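PDB 3IJ3: cytosol aminopeptidase from Coxiella burnetii, which probably acts as a manganese-dependent metalloaminopeptidase of the M17 family, cleaving residues one at a time from the amino ends of peptides. Local coordinates for residues Val318-Arg323 against Gln436-Asp441; Asp341-Ala346 against Asp352-Phe357; Ala218-Gly223 against Arg228-Ile233; Gln404-Tyr409 against Arg424-Ile429; Lys324-Thr329 against Gly335-Ala340. One frame throughout, in Å; residues are numbered along the deposited sequence.

Contact 1 of 5, residues Val318-Arg323 against Gln436-Asp441; sequences VQTRAR and QHFVSD. With EDO (1,2-ethanediol), chain I.
A322 and F438 mark the closest approach of two type I turns, T320-R323 and Q436-V439, with 7.0 Å between A322 CA and F438 CA; each of the two is the third residue of its turn. The turns are closed by backbone bonds, R323 N to T320 O (2.9 Å) and V439 N to Q436 O (3.2 Å), and no hydrogen bond runs between them. F438 supplies about half of the buried surface, and A322 and T320 share the rest. With its CG set beside the backbone N, anti to the carbonyl carbon (chi1 -60°), the ring leans over to the other turn and presents its CD1-CE1 edge. There the methyl CB of A322 sits near the ring plane, 3.7 Å from F438 CD1. T320 meets the same edge at about a right angle: its OG1 lies 4.0 Å from F438 CE1, while CG2 touches the same carbon. T320 OG1 is hydrogen-bonded to the backbone O of K324, which ties this hydroxyl to the backbone leading into strand 325-327. The same ring also packs on F434 and on A340 of helix 335-347. H437 takes another course, its NE2 hydrogen-bonded in the ring plane to O2 of a 1,2-ethanediol (2.6 Å). The arrangement is that of a β-hairpin connection, joining antiparallel strands 317-319 and 325-327, packed against an aromatic edge from the turn that follows helix 427-436.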
# COMPACT_ATOMS: atom_id res chain seq x y z
N VAL A 318 -24.50 -0.09 18.17
CA VAL A 318 -24.52 0.89 19.23
C VAL A 318 -25.92 1.44 19.36
O VAL A 318 -26.56 1.76 18.36
CB VAL A 318 -23.55 2.03 18.87
CG1 VAL A 318 -23.65 3.19 19.85
CG2 VAL A 318 -22.08 1.47 18.77
N GLN A 319 -26.43 1.47 20.59
CA GLN A 319 -27.73 2.02 20.89
C GLN A 319 -27.58 3.53 20.92
O GLN A 319 -26.48 4.04 21.10
CB GLN A 319 -28.24 1.52 22.25
CG GLN A 319 -28.35 -0.01 22.37
CD GLN A 319 -29.48 -0.61 21.53
OE1 GLN A 319 -30.53 0.00 21.39
NE2 GLN A 319 -29.26 -1.81 20.99
N THR A 320 -28.67 4.25 20.72
CA THR A 320 -28.63 5.72 20.74
C THR A 320 -29.72 6.31 21.63
O THR A 320 -30.70 5.66 21.95
CB THR A 320 -28.83 6.33 19.32
OG1 THR A 320 -30.12 5.95 18.83
CG2 THR A 320 -27.75 5.88 18.32
N ARG A 321 -29.53 7.56 22.02
CA ARG A 321 -30.51 8.26 22.82
C ARG A 321 -31.85 8.37 22.07
O ARG A 321 -32.90 8.39 22.69
CB ARG A 321 -29.98 9.63 23.21
CG ARG A 321 -30.93 10.43 24.10
CD ARG A 321 -30.21 11.54 24.76
NE ARG A 321 -31.03 12.30 25.70
CZ ARG A 321 -31.36 11.90 26.92
NH1 ARG A 321 -31.02 10.71 27.36
NH2 ARG A 321 -32.09 12.70 27.71
N ALA A 322 -31.79 8.43 20.74
CA ALA A 322 -32.98 8.50 19.90
C ALA A 322 -33.70 7.14 19.74
O ALA A 322 -34.76 7.07 19.12
CB ALA A 322 -32.59 9.01 18.52
N ARG A 323 -33.09 6.10 20.30
CA ARG A 323 -33.59 4.72 20.25
C ARG A 323 -33.50 4.10 18.84
O ARG A 323 -34.32 3.24 18.47
CB ARG A 323 -35.00 4.60 20.84
CG ARG A 323 -35.13 5.02 22.32
CD ARG A 323 -36.63 5.15 22.70
NE ARG A 323 -36.88 5.60 24.07
CZ ARG A 323 -37.32 4.81 25.06
NH1 ARG A 323 -37.53 5.32 26.26
NH2 ARG A 323 -37.58 3.53 24.83
N GLN A 436 -28.76 13.74 9.81
CA GLN A 436 -30.11 14.13 9.50
C GLN A 436 -31.12 13.13 10.04
O GLN A 436 -32.26 13.49 10.29
CB GLN A 436 -30.30 14.33 8.00
CG GLN A 436 -31.65 14.89 7.64
CD GLN A 436 -31.78 15.20 6.17
OE1 GLN A 436 -31.17 14.53 5.32
NE2 GLN A 436 -32.60 16.19 5.85
N HIS A 437 -30.73 11.87 10.18
CA HIS A 437 -31.66 10.86 10.74
C HIS A 437 -32.08 11.19 12.16
O HIS A 437 -33.10 10.68 12.64
CB HIS A 437 -31.04 9.46 10.75
CG HIS A 437 -30.98 8.82 9.40
ND1 HIS A 437 -30.06 9.18 8.44
CD2 HIS A 437 -31.73 7.84 8.85
CE1 HIS A 437 -30.24 8.44 7.36
NE2 HIS A 437 -31.25 7.62 7.58
N PHE A 438 -31.31 12.07 12.82
CA PHE A 438 -31.56 12.44 14.24
C PHE A 438 -32.20 13.80 14.43
O PHE A 438 -32.50 14.22 15.57
CB PHE A 438 -30.24 12.32 15.01
CG PHE A 438 -29.69 10.92 14.97
CD1 PHE A 438 -30.06 9.99 15.95
CD2 PHE A 438 -28.88 10.49 13.92
CE1 PHE A 438 -29.61 8.67 15.90
CE2 PHE A 438 -28.43 9.16 13.86
CZ PHE A 438 -28.81 8.24 14.86
N VAL A 439 -32.47 14.49 13.32
CA VAL A 439 -33.07 15.82 13.38
C VAL A 439 -34.27 15.99 12.46
O VAL A 439 -34.14 15.87 11.23
CB VAL A 439 -32.03 16.89 12.96
CG1 VAL A 439 -32.64 18.30 13.12
CG2 VAL A 439 -30.76 16.79 13.79
N SER A 440 -35.43 16.28 13.04
CA SER A 440 -36.64 16.53 12.28
C SER A 440 -36.46 17.64 11.23
O SER A 440 -35.81 18.65 11.50
CB SER A 440 -37.76 16.98 13.22
OG SER A 440 -38.92 17.31 12.49
N ASP A 441 -37.07 17.45 10.06
CA ASP A 441 -37.06 18.50 9.03
C ASP A 441 -37.79 19.76 9.53
O ASP A 441 -37.61 20.84 8.94
CB ASP A 441 -37.75 18.04 7.73
CG ASP A 441 -36.91 17.08 6.92
OD1 ASP A 441 -35.68 16.98 7.13
OD2 ASP A 441 -37.50 16.43 6.03
C1 EDO I . -30.97 3.51 5.25
O1 EDO I . -32.21 3.52 4.55
C2 EDO I . -30.75 4.83 5.99
O2 EDO I . -31.97 5.58 6.08

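Contact 2 of 5, residues Asp341-Ala346 against Asp352-Phe357; sequences DALAEA and DLIIDF
I354 reaches the helix with two different methyls. Its CG2 lies 3.8 Å from L343 CD2, and its CD1 lies 4.0 Å from A346 CB, so the β-branched side chain spans successive turns of the helix. The split follows from the torsions: CG1 stands beside the backbone N (chi1 -58°) and then runs extended to CD1, leaving CG2 to face L343. The same L343 CD2 passes 4.2 Å from D356 OD2, a methyl beside a buried carboxylate. In the second shell, W445 NE1 donates to D356 OD2, and D356 OD1 is hydrogen-bonded to H447 ND1, both partners on neighbouring strand 445-454; W445 also packs on L343 and I354. On the other flank, A342 and A346 rest on strand 244-252. The frame is a helix returning into a parallel strand: the local axes are 10.3 Å apart and run at 167°, nearly antiparallel, as expected where helix 335-347 leads into strand 353-359 of the α/β sheet. With no hydrogen bond across it, the interface coheres by methyl packing, and the buried acid of D356 finds its polar partners within the sheet, so the helix residues in the contact, L343 and A346, need offer only methyls.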
# COMPACT_ATOMS: atom_id res chain seq x y z
N ASP A 341 -26.18 11.52 19.46
CA ASP A 341 -26.76 11.61 20.80
C ASP A 341 -26.96 13.05 21.25
O ASP A 341 -27.97 13.36 21.88
CB ASP A 341 -25.91 10.87 21.82
CG ASP A 341 -26.28 9.40 21.94
OD1 ASP A 341 -27.20 8.93 21.24
OD2 ASP A 341 -25.67 8.72 22.81
N ALA A 342 -26.01 13.93 20.94
CA ALA A 342 -26.14 15.34 21.32
C ALA A 342 -27.30 15.94 20.56
O ALA A 342 -28.08 16.71 21.12
CB ALA A 342 -24.82 16.11 21.04
N LEU A 343 -27.42 15.61 19.27
CA LEU A 343 -28.53 16.12 18.46
C LEU A 343 -29.90 15.62 18.93
O LEU A 343 -30.87 16.39 18.96
CB LEU A 343 -28.33 15.82 16.96
CG LEU A 343 -27.23 16.57 16.23
CD1 LEU A 343 -26.99 15.93 14.85
CD2 LEU A 343 -27.50 18.09 16.12
N ALA A 344 -29.98 14.34 19.30
CA ALA A 344 -31.21 13.74 19.81
C ALA A 344 -31.65 14.49 21.07
O ALA A 344 -32.85 14.71 21.30
CB ALA A 344 -31.00 12.23 20.11
N GLU A 345 -30.68 14.89 21.88
CA GLU A 345 -30.98 15.68 23.08
C GLU A 345 -31.45 17.09 22.72
O GLU A 345 -32.44 17.59 23.27
CB GLU A 345 -29.75 15.74 23.98
CG GLU A 345 -29.92 16.62 25.23
CD GLU A 345 -30.93 16.09 26.24
OE1 GLU A 345 -31.55 15.02 26.05
OE2 GLU A 345 -31.11 16.78 27.27
N ALA A 346 -30.74 17.74 21.79
CA ALA A 346 -31.08 19.09 21.37
C ALA A 346 -32.52 19.19 20.83
O ALA A 346 -33.24 20.14 21.12
CB ALA A 346 -30.09 19.57 20.28
N ASP A 352 -35.53 26.80 18.25
CA ASP A 352 -35.73 27.62 17.05
C ASP A 352 -34.66 27.33 15.99
O ASP A 352 -34.92 27.47 14.79
CB ASP A 352 -35.70 29.10 17.41
CG ASP A 352 -36.27 29.99 16.32
OD1 ASP A 352 -37.42 29.75 15.90
OD2 ASP A 352 -35.62 30.98 15.92
N LEU A 353 -33.47 26.92 16.45
CA LEU A 353 -32.33 26.66 15.58
C LEU A 353 -31.31 25.76 16.26
O LEU A 353 -31.09 25.88 17.47
CB LEU A 353 -31.61 27.99 15.26
CG LEU A 353 -30.31 27.91 14.46
CD1 LEU A 353 -30.59 27.44 13.04
CD2 LEU A 353 -29.66 29.31 14.48
N ILE A 354 -30.74 24.84 15.49
CA ILE A 354 -29.63 24.00 15.95
C ILE A 354 -28.49 24.21 14.96
O ILE A 354 -28.72 24.16 13.74
CB ILE A 354 -29.95 22.49 15.97
CG1 ILE A 354 -31.16 22.21 16.87
CG2 ILE A 354 -28.67 21.68 16.42
CD1 ILE A 354 -31.66 20.73 16.83
N ILE A 355 -27.28 24.46 15.46
CA ILE A 355 -26.11 24.57 14.59
C ILE A 355 -25.05 23.66 15.16
O ILE A 355 -24.72 23.73 16.36
CB ILE A 355 -25.52 25.98 14.50
CG1 ILE A 355 -26.53 26.98 13.95
CG2 ILE A 355 -24.24 25.96 13.60
CD1 ILE A 355 -26.03 28.38 13.93
N ASP A 356 -24.54 22.75 14.33
CA ASP A 356 -23.43 21.89 14.75
C ASP A 356 -22.15 22.17 13.96
O ASP A 356 -22.19 22.63 12.81
CB ASP A 356 -23.79 20.40 14.80
CG ASP A 356 -23.77 19.72 13.48
OD1 ASP A 356 -22.65 19.54 12.92
OD2 ASP A 356 -24.85 19.25 13.03
N PHE A 357 -21.03 21.95 14.63
CA PHE A 357 -19.70 22.14 14.06
C PHE A 357 -18.95 20.84 14.26
O PHE A 357 -18.90 20.31 15.38
CB PHE A 357 -18.93 23.24 14.77
CG PHE A 357 -19.52 24.61 14.58
CD1 PHE A 357 -19.14 25.38 13.49
CD2 PHE A 357 -20.41 25.12 15.48
CE1 PHE A 357 -19.65 26.66 13.32
CE2 PHE A 357 -20.97 26.39 15.30
CZ PHE A 357 -20.58 27.16 14.23

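Contact 3 of 5, residues Ala218-Gly223 against Arg228-Ile233; sequences AIYAVG and RPPLLI
I219 opens the contact by sending its two branches to different parts of the strand. Its CD1 lies 4.0 Å from L232 CD1 and also touches L232 CB, the two side chains crossing at about a right angle. Its CG2, set anti to the backbone N by chi1 of -57° at CG1, approaches the carbonyl L231 O at 4.0 Å. Y220 follows on the next flank of the helix, where CG trans to the backbone N (chi1 176°) brings the ring toward P230, just ahead of the strand. Y220 CD1 comes to 4.1 Å from P230 CG, an oblique touch between ring and pyrrolidine. The helix belongs to the connection between antiparallel strands 203-208 and 231-237 of the mixed catalytic-domain sheet; I219 also packs on P301 and V303 of strand 295-305, which places this helix over the sheet. A221 turns away from the strand, while V222 packs on Y312 and E334. At the end of the helix comes G223, whose lack of a side chain lets P230 close in, CA to CA 5.2 Å. Here P230 CD lies 3.7 Å from G223 O, and P230 CB touches G223 CA. That same carbonyl accepts from a water that bridges it to R228 O, each oxygen 2.8 Å from the water, while the guanidinium of R228 uses NH1 for A181 O.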
# COMPACT_ATOMS: atom_id res chain seq x y z
N ALA A 218 -24.33 6.20 22.79
CA ALA A 218 -23.47 6.31 21.62
C ALA A 218 -22.21 7.09 21.95
O ALA A 218 -21.12 6.78 21.45
CB ALA A 218 -24.27 6.92 20.41
N ILE A 219 -22.33 8.11 22.80
CA ILE A 219 -21.14 8.87 23.25
C ILE A 219 -20.25 7.91 24.06
O ILE A 219 -19.02 7.84 23.87
CB ILE A 219 -21.52 10.09 24.12
CG1 ILE A 219 -22.47 11.02 23.35
CG2 ILE A 219 -20.26 10.86 24.56
CD1 ILE A 219 -22.95 12.26 24.18
N TYR A 220 -20.87 7.13 24.93
CA TYR A 220 -20.14 6.19 25.75
C TYR A 220 -19.42 5.12 24.92
O TYR A 220 -18.25 4.83 25.17
CB TYR A 220 -21.05 5.53 26.77
CG TYR A 220 -20.34 4.49 27.57
CD1 TYR A 220 -19.48 4.86 28.58
CD2 TYR A 220 -20.49 3.12 27.29
CE1 TYR A 220 -18.77 3.89 29.32
CE2 TYR A 220 -19.79 2.17 28.02
CZ TYR A 220 -18.94 2.56 29.03
OH TYR A 220 -18.23 1.62 29.74
N ALA A 221 -20.10 4.53 23.94
CA ALA A 221 -19.50 3.45 23.13
C ALA A 221 -18.22 3.92 22.43
O ALA A 221 -17.19 3.22 22.46
CB ALA A 221 -20.52 2.89 22.11
N VAL A 222 -18.26 5.11 21.86
CA VAL A 222 -17.08 5.65 21.16
C VAL A 222 -15.93 5.92 22.10
O VAL A 222 -14.81 5.54 21.82
CB VAL A 222 -17.44 6.92 20.35
CG1 VAL A 222 -16.21 7.63 19.82
CG2 VAL A 222 -18.37 6.57 19.20
N GLY A 223 -16.21 6.54 23.23
CA GLY A 223 -15.15 6.91 24.14
C GLY A 223 -14.73 5.96 25.22
O GLY A 223 -13.75 6.24 25.92
N ARG A 228 -9.03 8.27 29.50
CA ARG A 228 -9.74 9.43 30.01
C ARG A 228 -11.20 9.26 29.59
O ARG A 228 -11.50 9.30 28.40
CB ARG A 228 -9.12 10.70 29.48
CG ARG A 228 -7.67 10.76 29.93
CD ARG A 228 -6.97 11.91 29.38
NE ARG A 228 -7.03 11.95 27.92
CZ ARG A 228 -6.49 12.92 27.20
NH1 ARG A 228 -5.87 13.90 27.82
NH2 ARG A 228 -6.58 12.93 25.87
N PRO A 229 -12.07 9.06 30.57
CA PRO A 229 -13.45 8.70 30.24
C PRO A 229 -14.27 9.76 29.51
O PRO A 229 -13.99 10.95 29.66
CB PRO A 229 -14.08 8.35 31.59
CG PRO A 229 -13.14 8.73 32.63
CD PRO A 229 -11.81 9.03 32.02
N PRO A 230 -15.28 9.30 28.76
CA PRO A 230 -16.12 10.20 27.99
C PRO A 230 -17.13 10.96 28.83
O PRO A 230 -17.51 10.51 29.93
CB PRO A 230 -16.83 9.26 27.03
CG PRO A 230 -17.00 8.00 27.82
CD PRO A 230 -15.70 7.90 28.59
N LEU A 231 -17.59 12.08 28.30
CA LEU A 231 -18.59 12.90 28.98
C LEU A 231 -19.35 13.76 28.00
O LEU A 231 -18.98 13.86 26.83
CB LEU A 231 -17.93 13.71 30.08
CG LEU A 231 -16.78 14.63 29.71
CD1 LEU A 231 -17.38 15.94 29.25
CD2 LEU A 231 -15.81 14.92 30.84
N LEU A 232 -20.45 14.34 28.47
CA LEU A 232 -21.23 15.28 27.70
C LEU A 232 -21.30 16.57 28.50
O LEU A 232 -21.64 16.56 29.69
CB LEU A 232 -22.64 14.76 27.43
CG LEU A 232 -23.61 15.73 26.74
CD1 LEU A 232 -23.15 16.08 25.31
CD2 LEU A 232 -25.00 15.15 26.74
N ILE A 233 -20.90 17.66 27.86
CA ILE A 233 -20.95 19.00 28.46
C ILE A 233 -22.24 19.68 27.96
O ILE A 233 -22.47 19.72 26.75
CB ILE A 233 -19.74 19.83 27.99
CG1 ILE A 233 -18.45 19.14 28.37
CG2 ILE A 233 -19.79 21.28 28.58
CD1 ILE A 233 -17.25 19.57 27.51
O HOH W 1 -13.15 9.00 26.15

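Contact 4 of 5, residues Gln404-Tyr409 against Arg424-Ile429; sequences QPYRNY and RMAGAI
Y406 meets the second segment with one side of its ring. Its CD2 lies 4.0 Å from I429 CG2, a methyl placed at the ring edge near its plane, and the two side chains run at a slant. A426 CB comes in obliquely, 4.1 Å from Y406 CE2 and about as far from CD2, so CD2 is touched by both methyls, I429 CG2 near the ring plane and A426 CB off it, on the side of the face where Y409 lies. The ring arrives there because CG stands beside the backbone N (chi1 -62°). In one of the two conformers of Y409, and so with caution, Y409 CE2 sits 3.5 Å above that face of the Y406 ring, displaced toward its rim. In the same conformer Y409 OH is 4.3 Å from M425 CE, a looser touch and equally provisional. A426 occupies the N-cap position of helix 427-436. The hydroxyl of Y406 reaches the third subunit, another copy of the protein, where it is hydrogen-bonded to L368 O and N371 N, and G369 of that chain packs on both Y406 and A426. Within its own chain, the Y406 ring is met edge-to-face by F403 and touches L433 of helix 427-436. I429, on the first turn of that helix, lies against F376 of strand 374-377 as well.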
# COMPACT_ATOMS: atom_id res chain seq x y z
N GLN A 404 -30.83 13.06 -0.84
CA GLN A 404 -31.60 11.96 -0.26
C GLN A 404 -31.37 10.56 -0.84
O GLN A 404 -31.39 9.61 -0.08
CB GLN A 404 -33.10 12.32 -0.19
CG GLN A 404 -33.37 13.60 0.64
CD GLN A 404 -33.03 13.42 2.11
OE1 GLN A 404 -33.60 12.56 2.78
NE2 GLN A 404 -32.12 14.23 2.62
N PRO A 405 -31.12 10.44 -2.17
CA PRO A 405 -30.85 9.09 -2.69
C PRO A 405 -29.67 8.39 -2.04
O PRO A 405 -29.63 7.14 -1.99
CB PRO A 405 -30.63 9.32 -4.20
CG PRO A 405 -31.45 10.56 -4.49
CD PRO A 405 -31.22 11.42 -3.27
N TYR A 406 -28.72 9.15 -1.52
CA TYR A 406 -27.56 8.54 -0.88
C TYR A 406 -27.84 7.94 0.52
O TYR A 406 -26.96 7.32 1.11
CB TYR A 406 -26.37 9.48 -0.82
CG TYR A 406 -25.85 9.93 -2.16
CD1 TYR A 406 -26.08 9.22 -3.33
CD2 TYR A 406 -24.94 11.02 -2.23
CE1 TYR A 406 -25.54 9.62 -4.55
CE2 TYR A 406 -24.39 11.41 -3.44
CZ TYR A 406 -24.68 10.72 -4.58
OH TYR A 406 -24.14 11.11 -5.77
N ARG A 407 -29.04 8.13 1.05
CA ARG A 407 -29.41 7.48 2.30
C ARG A 407 -29.25 5.97 2.15
O ARG A 407 -28.98 5.28 3.13
CB ARG A 407 -30.82 7.84 2.74
CG ARG A 407 -30.90 9.25 3.33
CD ARG A 407 -32.33 9.71 3.52
NE ARG A 407 -33.12 8.86 4.42
CZ ARG A 407 -33.50 9.17 5.68
NH1 ARG A 407 -33.18 10.34 6.26
NH2 ARG A 407 -34.24 8.30 6.36
N ASN A 408 -29.43 5.47 0.92
CA ASN A 408 -29.27 4.04 0.63
C ASN A 408 -27.87 3.52 0.96
O ASN A 408 -27.70 2.34 1.25
CB ASN A 408 -29.62 3.72 -0.85
CG ASN A 408 -31.12 3.75 -1.13
OD1 ASN A 408 -31.95 3.64 -0.22
ND2 ASN A 408 -31.48 3.86 -2.41
N TYR A 409 -26.85 4.40 0.92
CA TYR A 409 -25.47 4.02 1.27
C TYR A 409 -25.31 3.68 2.75
O TYR A 409 -24.32 3.00 3.12
CB TYR A 409 -24.44 5.14 0.97
CG TYR A 409 -24.17 5.45 -0.49
CD1 TYR A 409 -24.13 4.44 -1.45
CD2 TYR A 409 -23.83 6.75 -0.89
CE1 TYR A 409 -23.86 4.74 -2.80
CE2 TYR A 409 -23.56 7.04 -2.22
CZ TYR A 409 -23.57 6.04 -3.16
OH TYR A 409 -23.30 6.32 -4.48
N ARG A 424 -15.99 4.94 -1.25
CA ARG A 424 -15.10 6.03 -0.84
C ARG A 424 -15.49 7.38 -1.50
O ARG A 424 -14.68 8.32 -1.56
CB ARG A 424 -13.65 5.68 -1.21
CG ARG A 424 -13.09 4.43 -0.54
CD ARG A 424 -11.66 4.19 -0.99
NE ARG A 424 -11.01 3.10 -0.25
CZ ARG A 424 -9.74 2.72 -0.41
NH1 ARG A 424 -8.95 3.33 -1.30
NH2 ARG A 424 -9.26 1.72 0.32
N MET A 425 -16.74 7.47 -1.98
CA MET A 425 -17.25 8.68 -2.62
C MET A 425 -18.30 9.32 -1.73
O MET A 425 -18.94 8.64 -0.92
CB MET A 425 -17.95 8.35 -3.94
CG MET A 425 -17.12 7.58 -4.94
SD MET A 425 -18.13 7.10 -6.36
CE MET A 425 -19.19 5.82 -5.67
N ALA A 426 -18.48 10.64 -1.89
CA ALA A 426 -19.52 11.37 -1.17
C ALA A 426 -19.37 11.33 0.35
O ALA A 426 -20.38 11.28 1.05
CB ALA A 426 -20.87 10.78 -1.51
N GLY A 427 -18.15 11.36 0.83
CA GLY A 427 -17.87 11.25 2.26
C GLY A 427 -18.57 12.23 3.15
O GLY A 427 -19.19 11.84 4.14
N ALA A 428 -18.48 13.51 2.76
CA ALA A 428 -19.10 14.64 3.48
C ALA A 428 -20.59 14.54 3.47
O ALA A 428 -21.25 14.68 4.55
CB ALA A 428 -18.67 15.95 2.89
N ILE A 429 -21.15 14.22 2.29
CA ILE A 429 -22.60 14.14 2.21
C ILE A 429 -23.05 13.03 3.11
O ILE A 429 -24.04 13.16 3.83
CB ILE A 429 -23.08 13.91 0.79
CG1 ILE A 429 -22.76 15.15 -0.04
CG2 ILE A 429 -24.62 13.61 0.75
CD1 ILE A 429 -22.93 14.94 -1.54

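Contact 5 of 5, residues Lys324-Thr329 against Gly335-Ala340; sequences KTIEIT and GRVVLA. With SO4 (sulfate ion), chain D; SO4 (sulfate ion), chain F.
The M17 signature stretch 330-337 ends on V337, in the first turn of helix 335-347, and this valine is what I326 of strand 325-327 and I328 just after it pack against. V337 CG1 lies 4.2 Å from I326 CD1, and V337 CG2 is 4.2 Å from I328 CD1, so the forked side chain divides between two isoleucines. The preceding residue turns to anions. At the amino end of the helix, backbone N-H groups converge on one sulfate: G335 N to O1 (3.0 Å) and R336 N to O2 (2.8 Å). The R336 side chain, turned between the backbone N and the carbonyl carbon (chi1 71°) and bent at chi3, folds back on that ion. Its NE gives a second bond to the same O2 (2.8 Å), while NH2 donates to O4 (3.0 Å). NH1 and NH2 both donate to O3 of a second sulfate, NH1 also to its O2, with both sulfurs near the guanidinium plane. E334, just before this turn, is a lithium ligand. The sulfates probably come from the crystallisation liquor, but an anion held by this arginine near the metal site is consistent with the M17 active site, where relatives bind bicarbonate.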
# COMPACT_ATOMS: atom_id res chain seq x y z
N LYS A 324 -32.53 4.58 18.05
CA LYS A 324 -32.22 4.01 16.74
C LYS A 324 -30.99 3.15 16.98
O LYS A 324 -30.23 3.41 17.92
CB LYS A 324 -31.93 5.06 15.70
CG LYS A 324 -33.12 5.92 15.37
CD LYS A 324 -32.83 6.91 14.24
CE LYS A 324 -34.06 7.77 13.94
NZ LYS A 324 -35.19 6.97 13.44
N THR A 325 -30.78 2.12 16.18
CA THR A 325 -29.58 1.28 16.33
C THR A 325 -28.61 1.61 15.18
O THR A 325 -29.05 1.77 14.05
CB THR A 325 -29.90 -0.21 16.37
OG1 THR A 325 -30.72 -0.57 15.26
CG2 THR A 325 -30.61 -0.55 17.70
N ILE A 326 -27.32 1.71 15.49
CA ILE A 326 -26.30 2.01 14.49
C ILE A 326 -25.31 0.85 14.40
O ILE A 326 -24.72 0.46 15.41
CB ILE A 326 -25.46 3.21 14.90
CG1 ILE A 326 -26.35 4.43 15.17
CG2 ILE A 326 -24.46 3.54 13.82
CD1 ILE A 326 -25.57 5.47 15.94
N GLU A 327 -25.16 0.30 13.21
CA GLU A 327 -24.17 -0.73 12.97
C GLU A 327 -22.88 0.00 12.62
O GLU A 327 -22.83 0.78 11.64
CB GLU A 327 -24.57 -1.66 11.84
CG GLU A 327 -23.50 -2.77 11.63
CD GLU A 327 -23.81 -3.73 10.50
OE1 GLU A 327 -24.63 -3.38 9.61
OE2 GLU A 327 -23.23 -4.85 10.51
N ILE A 328 -21.82 -0.27 13.36
CA ILE A 328 -20.54 0.36 13.11
C ILE A 328 -19.80 -0.35 11.99
O ILE A 328 -19.39 -1.52 12.11
CB ILE A 328 -19.64 0.36 14.37
CG1 ILE A 328 -20.36 1.05 15.55
CG2 ILE A 328 -18.26 1.04 14.07
CD1 ILE A 328 -20.85 2.50 15.24
N THR A 329 -19.66 0.35 10.87
CA THR A 329 -18.95 -0.17 9.71
C THR A 329 -17.58 0.49 9.54
O THR A 329 -16.80 0.09 8.69
CB THR A 329 -19.78 -0.03 8.41
OG1 THR A 329 -20.25 1.29 8.28
CG2 THR A 329 -20.99 -0.97 8.46
N GLY A 335 -17.25 10.59 14.94
CA GLY A 335 -17.76 11.93 15.25
C GLY A 335 -19.26 12.04 15.07
O GLY A 335 -19.97 12.59 15.91
N ARG A 336 -19.74 11.51 13.97
CA ARG A 336 -21.19 11.55 13.70
C ARG A 336 -21.97 10.71 14.71
O ARG A 336 -23.12 11.02 15.02
CB ARG A 336 -21.45 11.09 12.27
CG ARG A 336 -21.24 9.62 12.02
CD ARG A 336 -21.03 9.26 10.54
NE ARG A 336 -19.80 9.83 10.01
CZ ARG A 336 -19.35 9.59 8.77
NH1 ARG A 336 -20.02 8.81 7.92
NH2 ARG A 336 -18.23 10.16 8.36
N VAL A 337 -21.33 9.63 15.20
CA VAL A 337 -21.98 8.74 16.20
C VAL A 337 -22.19 9.49 17.54
O VAL A 337 -23.30 9.47 18.10
CB VAL A 337 -21.19 7.43 16.40
CG1 VAL A 337 -21.80 6.55 17.52
CG2 VAL A 337 -21.12 6.64 15.07
N VAL A 338 -21.16 10.21 18.00
CA VAL A 338 -21.30 10.95 19.26
C VAL A 338 -22.22 12.15 19.07
O VAL A 338 -23.01 12.46 19.97
CB VAL A 338 -19.96 11.31 19.93
CG1 VAL A 338 -19.10 10.01 20.08
CG2 VAL A 338 -19.18 12.42 19.18
N LEU A 339 -22.15 12.79 17.91
CA LEU A 339 -23.03 13.93 17.61
C LEU A 339 -24.50 13.51 17.57
O LEU A 339 -25.37 14.30 17.94
CB LEU A 339 -22.65 14.59 16.28
CG LEU A 339 -21.38 15.43 16.33
CD1 LEU A 339 -20.98 15.87 14.91
CD2 LEU A 339 -21.54 16.63 17.26
N ALA A 340 -24.79 12.30 17.11
CA ALA A 340 -26.17 11.79 17.04
C ALA A 340 -26.88 11.87 18.39
O ALA A 340 -28.06 12.23 18.45
CB ALA A 340 -26.21 10.34 16.50
S SO4 D . -16.77 11.73 11.60
O1 SO4 D . -15.77 11.08 12.43
O2 SO4 D . -18.03 10.99 11.81
O3 SO4 D . -16.83 13.12 12.03
O4 SO4 D . -16.40 11.66 10.17
S SO4 F . -18.15 8.18 4.86
O1 SO4 F . -16.77 7.69 4.74
O2 SO4 F . -18.97 7.24 5.63
O3 SO4 F . -18.22 9.50 5.46
O4 SO4 F . -18.69 8.28 3.51

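Contact 3 comes first along the chain, then contacts 5 and 2 in series; contact 1 spans these two and contact 4, its ends 113 residues apart. Helix 335-347 is shared by contacts 5 and 2, whose centres lie about 15 Å apart. Contacts 1 and 5, with centres about 9 Å apart, meet through the paired strands 317-319 and 325-327. Contact 3 meets contact 2 through D341 OD2 and A218 N, and contact 5 through V222 against V338. Contact 4 lies farthest from contact 3, about 26 Å between centres, and reaches contact 1 by Q404 to Q436. All lie in the catalytic domain and link the helix after metal ligand E334 to sheet, hairpin and subunit interface.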